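PDB 6W5E: BSU-2 beta-lactamase, which probably hydrolyses the beta-lactam ring of penicillin-type antibiotics as a class D serine beta-lactamase of a Gram-positive bacterium. Local coordinates for residues G86-A91 with L187-P192; R93-V98 with M194-R199; S119-S124 with Y212-T217. All coordinates share one frame; numbering follows the deposited sequence. Where two conformers were deposited one is given.

Contact 1 of 3, residues G86-A91 with L187-P192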
loop_
_atom_site.group_PDB
_atom_site.type_symbol
_atom_site.label_atom_id
_atom_site.label_comp_id
_atom_site.label_asym_id
_atom_site.label_seq_id
_atom_site.Cartn_x
_atom_site.Cartn_y
_atom_site.Cartn_z
ATOM N N GLY A 86 11.126 -8.304 -4.863
ATOM C CA GLY A 86 11.513 -8.616 -6.227
ATOM C C GLY A 86 12.753 -7.866 -6.663
ATOM O O GLY A 86 13.635 -8.437 -7.308
ATOM N N LEU A 87 12.846 -6.582 -6.306
ATOM C CA LEU A 87 14.055 -5.826 -6.617
ATOM C C LEU A 87 15.236 -6.331 -5.801
ATOM O O LEU A 87 16.344 -6.484 -6.335
ATOM C CB LEU A 87 13.817 -4.343 -6.333
ATOM C CG LEU A 87 12.874 -3.642 -7.308
ATOM C CD1 LEU A 87 12.367 -2.314 -6.732
ATOM C CD2 LEU A 87 13.555 -3.441 -8.661
ATOM N N GLN A 88 15.018 -6.614 -4.513
ATOM C CA GLN A 88 16.120 -7.025 -3.645
ATOM C C GLN A 88 16.748 -8.327 -4.122
ATOM O O GLN A 88 17.978 -8.459 -4.115
ATOM C CB GLN A 88 15.631 -7.165 -2.204
ATOM C CG GLN A 88 16.737 -7.448 -1.194
ATOM C CD GLN A 88 17.713 -6.292 -1.049
ATOM O OE1 GLN A 88 17.348 -5.128 -1.209
ATOM N NE2 GLN A 88 18.962 -6.609 -0.723
ATOM N N VAL A 89 15.925 -9.298 -4.543
ATOM C CA VAL A 89 16.429 -10.594 -5.002
ATOM C C VAL A 89 16.742 -10.602 -6.487
ATOM O O VAL A 89 17.095 -11.661 -7.031
ATOM C CB VAL A 89 15.504 -11.778 -4.640
ATOM C CG1 VAL A 89 15.150 -11.764 -3.155
ATOM C CG2 VAL A 89 14.244 -11.797 -5.530
ATOM N N LYS A 90 16.615 -9.460 -7.161
ATOM C CA LYS A 90 16.933 -9.317 -8.582
ATOM C C LYS A 90 16.017 -10.140 -9.492
ATOM O O LYS A 90 16.408 -10.520 -10.601
ATOM C CB LYS A 90 18.419 -9.569 -8.873
ATOM C CG LYS A 90 19.337 -8.730 -7.994
ATOM C CD LYS A 90 20.792 -8.846 -8.412
ATOM N N ALA A 91 14.789 -10.417 -9.050
ATOM C CA ALA A 91 13.794 -10.994 -9.948
ATOM C C ALA A 91 13.285 -9.972 -10.955
ATOM O O ALA A 91 12.752 -10.359 -12.001
ATOM C CB ALA A 91 12.625 -11.591 -9.157
ATOM N N LEU A 187 14.147 -1.077 6.927
ATOM C CA LEU A 187 13.854 -2.425 6.493
ATOM C C LEU A 187 15.122 -3.007 5.891
ATOM O O LEU A 187 16.021 -2.263 5.478
ATOM C CB LEU A 187 12.732 -2.420 5.446
ATOM C CG LEU A 187 11.317 -2.111 5.947
ATOM C CD1 LEU A 187 10.402 -1.929 4.751
ATOM C CD2 LEU A 187 10.808 -3.231 6.855
ATOM N N PRO A 188 15.239 -4.329 5.845
ATOM C CA PRO A 188 16.454 -4.981 5.322
ATOM C C PRO A 188 16.483 -5.053 3.799
ATOM O O PRO A 188 16.595 -6.125 3.202
ATOM C CB PRO A 188 16.383 -6.368 5.973
ATOM C CG PRO A 188 14.936 -6.615 6.145
ATOM C CD PRO A 188 14.337 -5.290 6.503
ATOM N N PHE A 189 16.359 -3.895 3.160
ATOM C CA PHE A 189 16.513 -3.768 1.721
ATOM C C PHE A 189 17.617 -2.762 1.438
ATOM O O PHE A 189 17.871 -1.864 2.245
ATOM C CB PHE A 189 15.204 -3.291 1.071
ATOM C CG PHE A 189 14.075 -4.249 1.252
ATOM C CD1 PHE A 189 14.060 -5.452 0.558
ATOM C CD2 PHE A 189 13.039 -3.970 2.127
ATOM C CE1 PHE A 189 13.031 -6.354 0.729
ATOM C CE2 PHE A 189 12.011 -4.875 2.310
ATOM C CZ PHE A 189 11.998 -6.067 1.603
ATOM N N ASP A 190 18.271 -2.910 0.285
ATOM C CA ASP A 190 19.233 -1.901 -0.132
ATOM C C ASP A 190 18.551 -0.545 -0.213
ATOM O O ASP A 190 17.374 -0.439 -0.567
ATOM C CB ASP A 190 19.832 -2.244 -1.495
ATOM C CG ASP A 190 20.546 -3.584 -1.504
ATOM O OD1 ASP A 190 20.828 -4.127 -0.417
ATOM O OD2 ASP A 190 20.834 -4.089 -2.606
ATOM N N LYS A 191 19.290 0.499 0.150
ATOM C CA LYS A 191 18.745 1.850 0.051
ATOM C C LYS A 191 18.167 2.163 -1.324
ATOM O O LYS A 191 17.030 2.652 -1.385
ATOM C CB LYS A 191 19.775 2.881 0.539
ATOM C CG LYS A 191 19.872 2.964 2.052
ATOM C CD LYS A 191 19.267 4.268 2.559
ATOM C CE LYS A 191 18.896 4.186 4.032
ATOM N NZ LYS A 191 18.212 5.432 4.472
ATOM N N PRO A 192 18.854 1.906 -2.444
ATOM C CA PRO A 192 18.231 2.212 -3.744
ATOM C C PRO A 192 16.946 1.448 -3.995
ATOM O O PRO A 192 16.055 1.967 -4.677
ATOM C CB PRO A 192 19.317 1.848 -4.762
ATOM C CG PRO A 192 20.592 1.885 -4.000
ATOM C CD PRO A 192 20.269 1.509 -2.591
#

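Contact 2 of 3, residues R93-V98 with M194-R199. With EDO (1,2-ethanediol), chain F.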
loop_
_atom_site.group_PDB
_atom_site.type_symbol
_atom_site.label_atom_id
_atom_site.label_comp_id
_atom_site.label_asym_id
_atom_site.label_seq_id
_atom_site.Cartn_x
_atom_site.Cartn_y
_atom_site.Cartn_z
ATOM N N ARG A 93 14.625 -5.893 -12.522
ATOM C CA ARG A 93 15.828 -5.065 -12.597
ATOM C C ARG A 93 15.628 -3.699 -11.948
ATOM O O ARG A 93 16.509 -3.218 -11.226
ATOM C CB ARG A 93 16.236 -4.910 -14.064
ATOM C CG ARG A 93 17.573 -4.222 -14.312
ATOM C CD ARG A 93 17.633 -3.665 -15.736
ATOM N NE ARG A 93 16.464 -2.835 -16.003
ATOM C CZ ARG A 93 15.539 -3.100 -16.921
ATOM N NH1 ARG A 93 15.645 -4.174 -17.694
ATOM N NH2 ARG A 93 14.504 -2.287 -17.057
ATOM N N ASP A 94 14.494 -3.057 -12.199
ATOM C CA ASP A 94 14.210 -1.698 -11.732
ATOM C C ASP A 94 12.743 -1.412 -12.043
ATOM O O ASP A 94 11.995 -2.312 -12.450
ATOM C CB ASP A 94 15.179 -0.662 -12.327
ATOM C CG ASP A 94 15.173 -0.637 -13.858
ATOM O OD1 ASP A 94 14.136 -0.946 -14.484
ATOM O OD2 ASP A 94 16.222 -0.284 -14.444
ATOM N N GLU A 95 12.334 -0.154 -11.862
ATOM C CA GLU A 95 10.941 0.233 -12.055
ATOM C C GLU A 95 10.501 0.127 -13.511
ATOM O O GLU A 95 9.295 0.190 -13.788
ATOM C CB GLU A 95 10.698 1.650 -11.505
ATOM C CG GLU A 95 11.419 2.769 -12.265
ATOM C CD GLU A 95 12.793 3.116 -11.689
ATOM O OE1 GLU A 95 13.614 2.192 -11.497
ATOM O OE2 GLU A 95 13.070 4.316 -11.452
ATOM N N TYR A 96 11.440 -0.049 -14.437
ATOM C CA TYR A 96 11.145 -0.079 -15.862
ATOM C C TYR A 96 11.220 -1.480 -16.459
ATOM O O TYR A 96 11.216 -1.621 -17.689
ATOM C CB TYR A 96 12.115 0.830 -16.609
ATOM C CG TYR A 96 12.168 2.261 -16.142
ATOM C CD1 TYR A 96 11.039 3.069 -16.186
ATOM C CD2 TYR A 96 13.362 2.819 -15.715
ATOM C CE1 TYR A 96 11.092 4.404 -15.791
ATOM C CE2 TYR A 96 13.430 4.150 -15.321
ATOM C CZ TYR A 96 12.291 4.937 -15.363
ATOM O OH TYR A 96 12.334 6.263 -14.996
ATOM N N ASP A 97 11.324 -2.518 -15.631
ATOM C CA ASP A 97 11.483 -3.873 -16.143
ATOM C C ASP A 97 10.204 -4.287 -16.863
ATOM O O ASP A 97 9.148 -4.424 -16.236
ATOM C CB ASP A 97 11.781 -4.792 -14.960
ATOM C CG ASP A 97 12.211 -6.177 -15.384
ATOM O OD1 ASP A 97 11.548 -6.760 -16.273
ATOM O OD2 ASP A 97 13.200 -6.693 -14.814
ATOM N N VAL A 98 10.300 -4.497 -18.174
ATOM C CA VAL A 98 9.139 -4.739 -19.026
ATOM C C VAL A 98 8.773 -6.216 -19.033
ATOM O O VAL A 98 9.618 -7.075 -19.315
ATOM C CB VAL A 98 9.402 -4.268 -20.466
ATOM C CG1 VAL A 98 8.196 -4.614 -21.348
ATOM C CG2 VAL A 98 9.736 -2.790 -20.501
ATOM N N MET A 194 14.614 0.689 -1.738
ATOM C CA MET A 194 13.549 1.426 -1.068
ATOM C C MET A 194 13.252 2.746 -1.767
ATOM O O MET A 194 12.087 3.140 -1.878
ATOM C CB MET A 194 13.890 1.623 0.400
ATOM C CG MET A 194 13.841 0.307 1.145
ATOM S SD MET A 194 14.123 0.425 2.917
ATOM C CE MET A 194 15.893 0.687 2.966
ATOM N N LYS A 195 14.286 3.437 -2.260
ATOM C CA LYS A 195 14.062 4.666 -3.020
ATOM C C LYS A 195 13.235 4.401 -4.276
ATOM O O LYS A 195 12.329 5.172 -4.600
ATOM C CB LYS A 195 15.401 5.312 -3.399
ATOM C CG LYS A 195 16.238 5.786 -2.233
ATOM C CD LYS A 195 15.502 6.826 -1.395
ATOM C CE LYS A 195 16.436 7.475 -0.377
ATOM N NZ LYS A 195 15.685 8.240 0.659
ATOM N N ILE A 196 13.547 3.331 -5.013
ATOM C CA ILE A 196 12.779 2.995 -6.213
ATOM C C ILE A 196 11.321 2.712 -5.865
ATOM O O ILE A 196 10.403 3.199 -6.532
ATOM C CB ILE A 196 13.433 1.814 -6.956
ATOM C CG1 ILE A 196 14.773 2.240 -7.556
ATOM C CG2 ILE A 196 12.519 1.266 -8.046
ATOM C CD1 ILE A 196 15.693 1.084 -7.897
ATOM N N VAL A 197 11.078 1.911 -4.821
ATOM C CA VAL A 197 9.692 1.573 -4.490
ATOM C C VAL A 197 8.922 2.816 -4.055
ATOM O O VAL A 197 7.770 3.019 -4.455
ATOM C CB VAL A 197 9.627 0.433 -3.457
ATOM C CG1 VAL A 197 8.190 0.236 -2.960
ATOM C CG2 VAL A 197 10.152 -0.842 -4.082
ATOM N N LYS A 198 9.549 3.678 -3.245
ATOM C CA LYS A 198 8.908 4.944 -2.895
ATOM C C LYS A 198 8.550 5.744 -4.142
ATOM O O LYS A 198 7.434 6.260 -4.258
ATOM C CB LYS A 198 9.812 5.766 -1.977
ATOM C CG LYS A 198 9.856 5.283 -0.542
ATOM C CD LYS A 198 10.764 6.181 0.294
ATOM C CE LYS A 198 10.696 5.846 1.780
ATOM N NZ LYS A 198 11.546 6.772 2.581
ATOM N N ARG A 199 9.483 5.852 -5.096
ATOM C CA ARG A 199 9.187 6.596 -6.315
ATOM C C ARG A 199 8.006 5.985 -7.058
ATOM O O ARG A 199 7.140 6.711 -7.561
ATOM C CB ARG A 199 10.420 6.668 -7.219
ATOM C CG ARG A 199 11.475 7.640 -6.705
ATOM C CD ARG A 199 12.365 8.169 -7.818
ATOM N NE ARG A 199 12.940 7.089 -8.609
ATOM C CZ ARG A 199 14.117 6.522 -8.364
ATOM N NH1 ARG A 199 14.851 6.921 -7.329
ATOM N NH2 ARG A 199 14.549 5.540 -9.145
HETATM C C1 EDO F . 9.748 9.232 3.906
HETATM O O1 EDO F . 10.013 9.215 2.498
HETATM C C2 EDO F . 8.248 9.122 4.145
HETATM O O2 EDO F . 7.575 10.173 3.442
HETATM O O HOH W 1 11.477 6.493 -11.042
#

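Contact 3 of 3, residues S119-S124 with Y212-T217. With MLI (malonate ion), chain B.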
loop_
_atom_site.group_PDB
_atom_site.type_symbol
_atom_site.label_atom_id
_atom_site.label_comp_id
_atom_site.label_asym_id
_atom_site.label_seq_id
_atom_site.Cartn_x
_atom_site.Cartn_y
_atom_site.Cartn_z
ATOM N N SER A 119 4.698 0.767 -13.777
ATOM C CA SER A 119 3.376 1.031 -14.331
ATOM C C SER A 119 2.356 0.072 -13.752
ATOM O O SER A 119 1.200 0.447 -13.537
ATOM C CB SER A 119 3.384 0.971 -15.859
ATOM O OG SER A 119 3.539 -0.360 -16.316
ATOM N N ALA A 120 2.774 -1.167 -13.483
ATOM C CA ALA A 120 1.859 -2.137 -12.902
ATOM C C ALA A 120 1.507 -1.777 -11.473
ATOM O O ALA A 120 0.422 -2.125 -11.004
ATOM C CB ALA A 120 2.422 -3.547 -13.006
ATOM N N MET A 121 2.388 -1.071 -10.765
ATOM C CA MET A 121 1.987 -0.522 -9.479
ATOM C C MET A 121 0.981 0.612 -9.662
ATOM O O MET A 121 -0.068 0.622 -9.008
ATOM C CB MET A 121 3.193 -0.046 -8.677
ATOM C CG MET A 121 2.766 0.443 -7.304
ATOM S SD MET A 121 4.121 0.798 -6.187
ATOM C CE MET A 121 4.667 -0.859 -5.773
ATOM N N ARG A 122 1.282 1.556 -10.562
ATOM C CA ARG A 122 0.416 2.715 -10.778
ATOM C C ARG A 122 -0.971 2.304 -11.251
ATOM O O ARG A 122 -1.976 2.874 -10.811
ATOM C CB ARG A 122 1.079 3.659 -11.784
ATOM C CG ARG A 122 0.282 4.919 -12.091
ATOM C CD ARG A 122 1.083 5.875 -12.960
ATOM N NE ARG A 122 2.240 6.396 -12.237
ATOM C CZ ARG A 122 3.295 6.956 -12.816
ATOM N NH1 ARG A 122 3.344 7.066 -14.138
ATOM N NH2 ARG A 122 4.303 7.395 -12.077
ATOM N N GLU A 123 -1.052 1.321 -12.152
ATOM C CA GLU A 123 -2.321 0.890 -12.727
ATOM C C GLU A 123 -2.877 -0.345 -12.038
ATOM O O GLU A 123 -3.934 -0.841 -12.433
ATOM C CB GLU A 123 -2.173 0.608 -14.230
ATOM C CG GLU A 123 -1.442 1.680 -15.057
ATOM C CD GLU A 123 -2.072 3.062 -14.977
ATOM O OE1 GLU A 123 -3.282 3.170 -14.680
ATOM O OE2 GLU A 123 -1.345 4.048 -15.239
ATOM N N SER A 124 -2.172 -0.866 -11.034
ATOM C CA SER A 124 -2.574 -2.080 -10.324
ATOM C C SER A 124 -2.781 -3.254 -11.278
ATOM O O SER A 124 -3.759 -3.997 -11.183
ATOM C CB SER A 124 -3.790 -1.846 -9.430
ATOM O OG SER A 124 -3.633 -2.572 -8.234
ATOM N N TYR A 212 2.565 9.655 -1.308
ATOM C CA TYR A 212 2.906 8.305 -1.730
ATOM C C TYR A 212 1.790 7.372 -1.290
ATOM O O TYR A 212 1.323 7.456 -0.148
ATOM C CB TYR A 212 4.182 7.815 -1.041
ATOM C CG TYR A 212 5.409 8.681 -1.208
ATOM C CD1 TYR A 212 5.610 9.810 -0.420
ATOM C CD2 TYR A 212 6.399 8.334 -2.114
ATOM C CE1 TYR A 212 6.756 10.587 -0.563
ATOM C CE2 TYR A 212 7.551 9.095 -2.253
ATOM C CZ TYR A 212 7.721 10.220 -1.483
ATOM O OH TYR A 212 8.864 10.980 -1.630
ATOM N N GLY A 213 1.386 6.450 -2.160
ATOM C CA GLY A 213 0.356 5.537 -1.703
ATOM C C GLY A 213 0.072 4.438 -2.695
ATOM O O GLY A 213 0.460 4.501 -3.865
ATOM N N LYS A 214 -0.636 3.426 -2.196
ATOM C CA LYS A 214 -1.065 2.292 -3.002
ATOM C C LYS A 214 -2.493 1.920 -2.617
ATOM O O LYS A 214 -2.781 1.726 -1.432
ATOM C CB LYS A 214 -0.140 1.085 -2.780
ATOM C CG LYS A 214 -0.480 -0.119 -3.653
ATOM C CD LYS A 214 -0.261 0.186 -5.126
ATOM C CE LYS A 214 -0.902 -0.866 -6.028
ATOM N NZ LYS A 214 -2.332 -0.514 -6.299
ATOM N N THR A 215 -3.375 1.807 -3.613
ATOM C CA THR A 215 -4.728 1.323 -3.395
ATOM C C THR A 215 -4.770 -0.208 -3.411
ATOM O O THR A 215 -3.864 -0.886 -3.914
ATOM C CB THR A 215 -5.666 1.826 -4.499
ATOM O OG1 THR A 215 -5.128 1.459 -5.776
ATOM C CG2 THR A 215 -5.849 3.333 -4.429
ATOM N N GLY A 216 -5.846 -0.744 -2.846
ATOM C CA GLY A 216 -6.202 -2.133 -3.040
ATOM C C GLY A 216 -7.713 -2.260 -3.020
ATOM O O GLY A 216 -8.384 -1.533 -2.272
ATOM N N THR A 217 -8.263 -3.159 -3.831
ATOM C CA THR A 217 -9.697 -3.424 -3.864
ATOM C C THR A 217 -9.906 -4.914 -4.063
ATOM O O THR A 217 -9.191 -5.549 -4.841
ATOM C CB THR A 217 -10.381 -2.703 -5.039
ATOM O OG1 THR A 217 -10.060 -1.310 -5.028
ATOM C CG2 THR A 217 -11.902 -2.883 -5.007
HETATM C C1 MLI B . -7.382 -2.537 -7.220
HETATM C C2 MLI B . -6.494 -3.718 -6.873
HETATM C C3 MLI B . -6.889 -1.285 -6.536
HETATM O O6 MLI B . -5.760 -4.150 -7.786
HETATM O O7 MLI B . -6.510 -4.223 -5.710
HETATM O O8 MLI B . -5.719 -0.911 -6.745
HETATM O O9 MLI B . -7.667 -0.658 -5.782
HETATM O O HOH W 2 -2.660 1.458 -8.139
#

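Contact 1 of 3, residues G86-A91 with L187-P192
Gln-88, in the last turn of helix 81-88, reaches out to Phe-189 and Asp-190, and almost all of the contact runs along its side chain. At its root, CB lies in the plane of the Phe-189 ring and meets the ring's edge, 3.6 Å from Phe-189 CD1. CG stays beside the same ring carbon, at 3.8 Å from Phe-189 CD1. A turn about the CB-CG bond (chi2 66°) then carries the amide past the ring to the backbone of the other segment. There OE1 accepts a nearly straight hydrogen bond from Asp-190 N at 2.8 Å, the donor standing somewhat out of the carbonyl plane. OE1 also lies 3.3 Å from Phe-189 CA, so the oxygen rests close against the backbone just before helix 191-200.

On the other branch, Gln-88 NE2 donates to Asp-190 OD1 at 3.1 Å. The acceptor lies in the amide plane, but from the aspartate's side the nitrogen comes from above the carboxylate, and the two flat groups are almost perpendicular (81°). The two bonds should fix the rotation of the amide and tell its oxygen from its nitrogen. Asp-190 holds the N-cap position of helix 191-200, yet its carboxylate makes no capping bond and turns to the glutamine instead. Helix 81-88 finishes in a Schellman motif, with Lys-90 at positive phi. Helix 138-147 packs alongside: Trp-144 touches Gln-88 and meets the Phe-189 ring with nearly parallel planes, while Val-193 and Met-194 of helix 191-200 back the same two side chains.

Contact 2 of 3, residues R93-V98 with M194-R199
Glu-95 OE2 is gripped by Arg-199 and by a water. Arg-199 NH2 donates to it at 3.0 Å in a nearly straight hydrogen bond (170°), part of a salt bridge, approaching on the syn side but 31° out of the carboxylate plane. On the arginine side, the oxygen lies at the guanidinium edge and in its plane. The water donates to Glu-95 OE2 at 2.7 Å and accepts from Arg-199 NE at 2.9 Å, closing a small ring that links NH2 directly, and NE through the water, to one oxygen and should hold the guanidinium from turning. Ile-196 CA, a turn earlier on helix 191-200, lies over one face of that group, toward its rim.

The other carboxylate oxygen faces hydrocarbon: Glu-95 OE1 is 3.7 Å from Ile-196 CG2, and the same methyl touches Glu-95 CB. The glutamate CG lodges between its backbone N and carbonyl carbon (chi1 67°), over the centre of the Tyr-96 ring, and a further bend at chi2 brings the carboxylate to the helix.

Glu-95 is the second residue of a type I beta turn from Asp-94 to Asp-97, in the loop joining helix 81-88 to strand 98-99. An Asx turn reinforces it, Asp-94 OD1 accepting from Tyr-96 N at 2.8 Å. In one of its two conformers Arg-93 grips both oxygens side-on, NH2 reaching OD1 from the opposite face and Arg-93 NE donating to Asp-94 OD2 at 3.0 Å. Arg-93 N is bonded to Asp-97 OD2. Glu-95 O accepts from Thr-116 OG1, and Glu-95 shares a backbone bond with Gly-118.

Contact 3 of 3, residues S119-S124 with Y212-T217
Lys-214 lays its aliphatic chain across the end of helix 117-122, with CD 3.7 Å from Met-121 CG in one of the two methionine conformers, the side chains crossing at a slant. Lys-214 CE comes within 3.4 Å of Met-121 O. Bends at chi2 (65°) and chi4 (87°) fold the lysine back on its own strand, where NZ donates to Thr-215 O at 2.9 Å. A water accepts from Lys-214 NZ at 2.7 Å and donates to Met-121 O at 2.9 Å, joining helix end and strand. Ser-124 OG, in one of two conformers, lies 3.1 Å from Lys-214 NZ.

Beside this group a malonate ion, probably from the crystallisation liquor, is held along the strand. Thr-215 OG1 donates to malonate O8 at 2.6 Å, Thr-217 OG1 to malonate O9 at 2.6 Å, and Thr-217 N to malonate O7. Ser-76 OG bonds the same ion.

Further out, a Schellman motif ends the helix, and the positive phi of Ser-124 turns this serine toward the strand. Backbone bonds to Val-228 and Trp-226 pin the strand. Ser-124 opens the second conserved motif of class D enzymes, and Lys-214, Thr-215 and Gly-216 form the Lys-Thr-Gly motif; Ser-76, three residues before the carboxylated Lys-79, is in the position of the family's nucleophile. Hydroxyls, a backbone N-H and the nearby Lys-214 NZ line a site that would favour anions. The O8/O9 carboxylate probably lies where a substrate's carboxylate is received, and O7, on the family's oxyanion-hole N-H (Thr-217), probably near the place of the beta-lactam carbonyl oxygen.

How the contacts relate
Contacts 1 and 2 share helix 191-200 and touch, their centres 10 Å apart: Leu-87 of the first packs on Ile-196, Val-197 and Asp-94 of the second. Contact 3 lies deeper, its centre 7 Å from that of the chain, about 13 Å from contact 2 and 19 Å from contact 1. It meets contact 2 where Lys-198 O touches the Tyr-212 ring. Along the chain the three first segments (86-91, 93-98, 119-124) precede the three second ones (187-192, 194-199, 212-217) in the same order, so all three pairings interlace. Contacts 1 and 2 join parts of the helical region, whereas contact 3 joins it to the antiparallel sheet, at the probable active site.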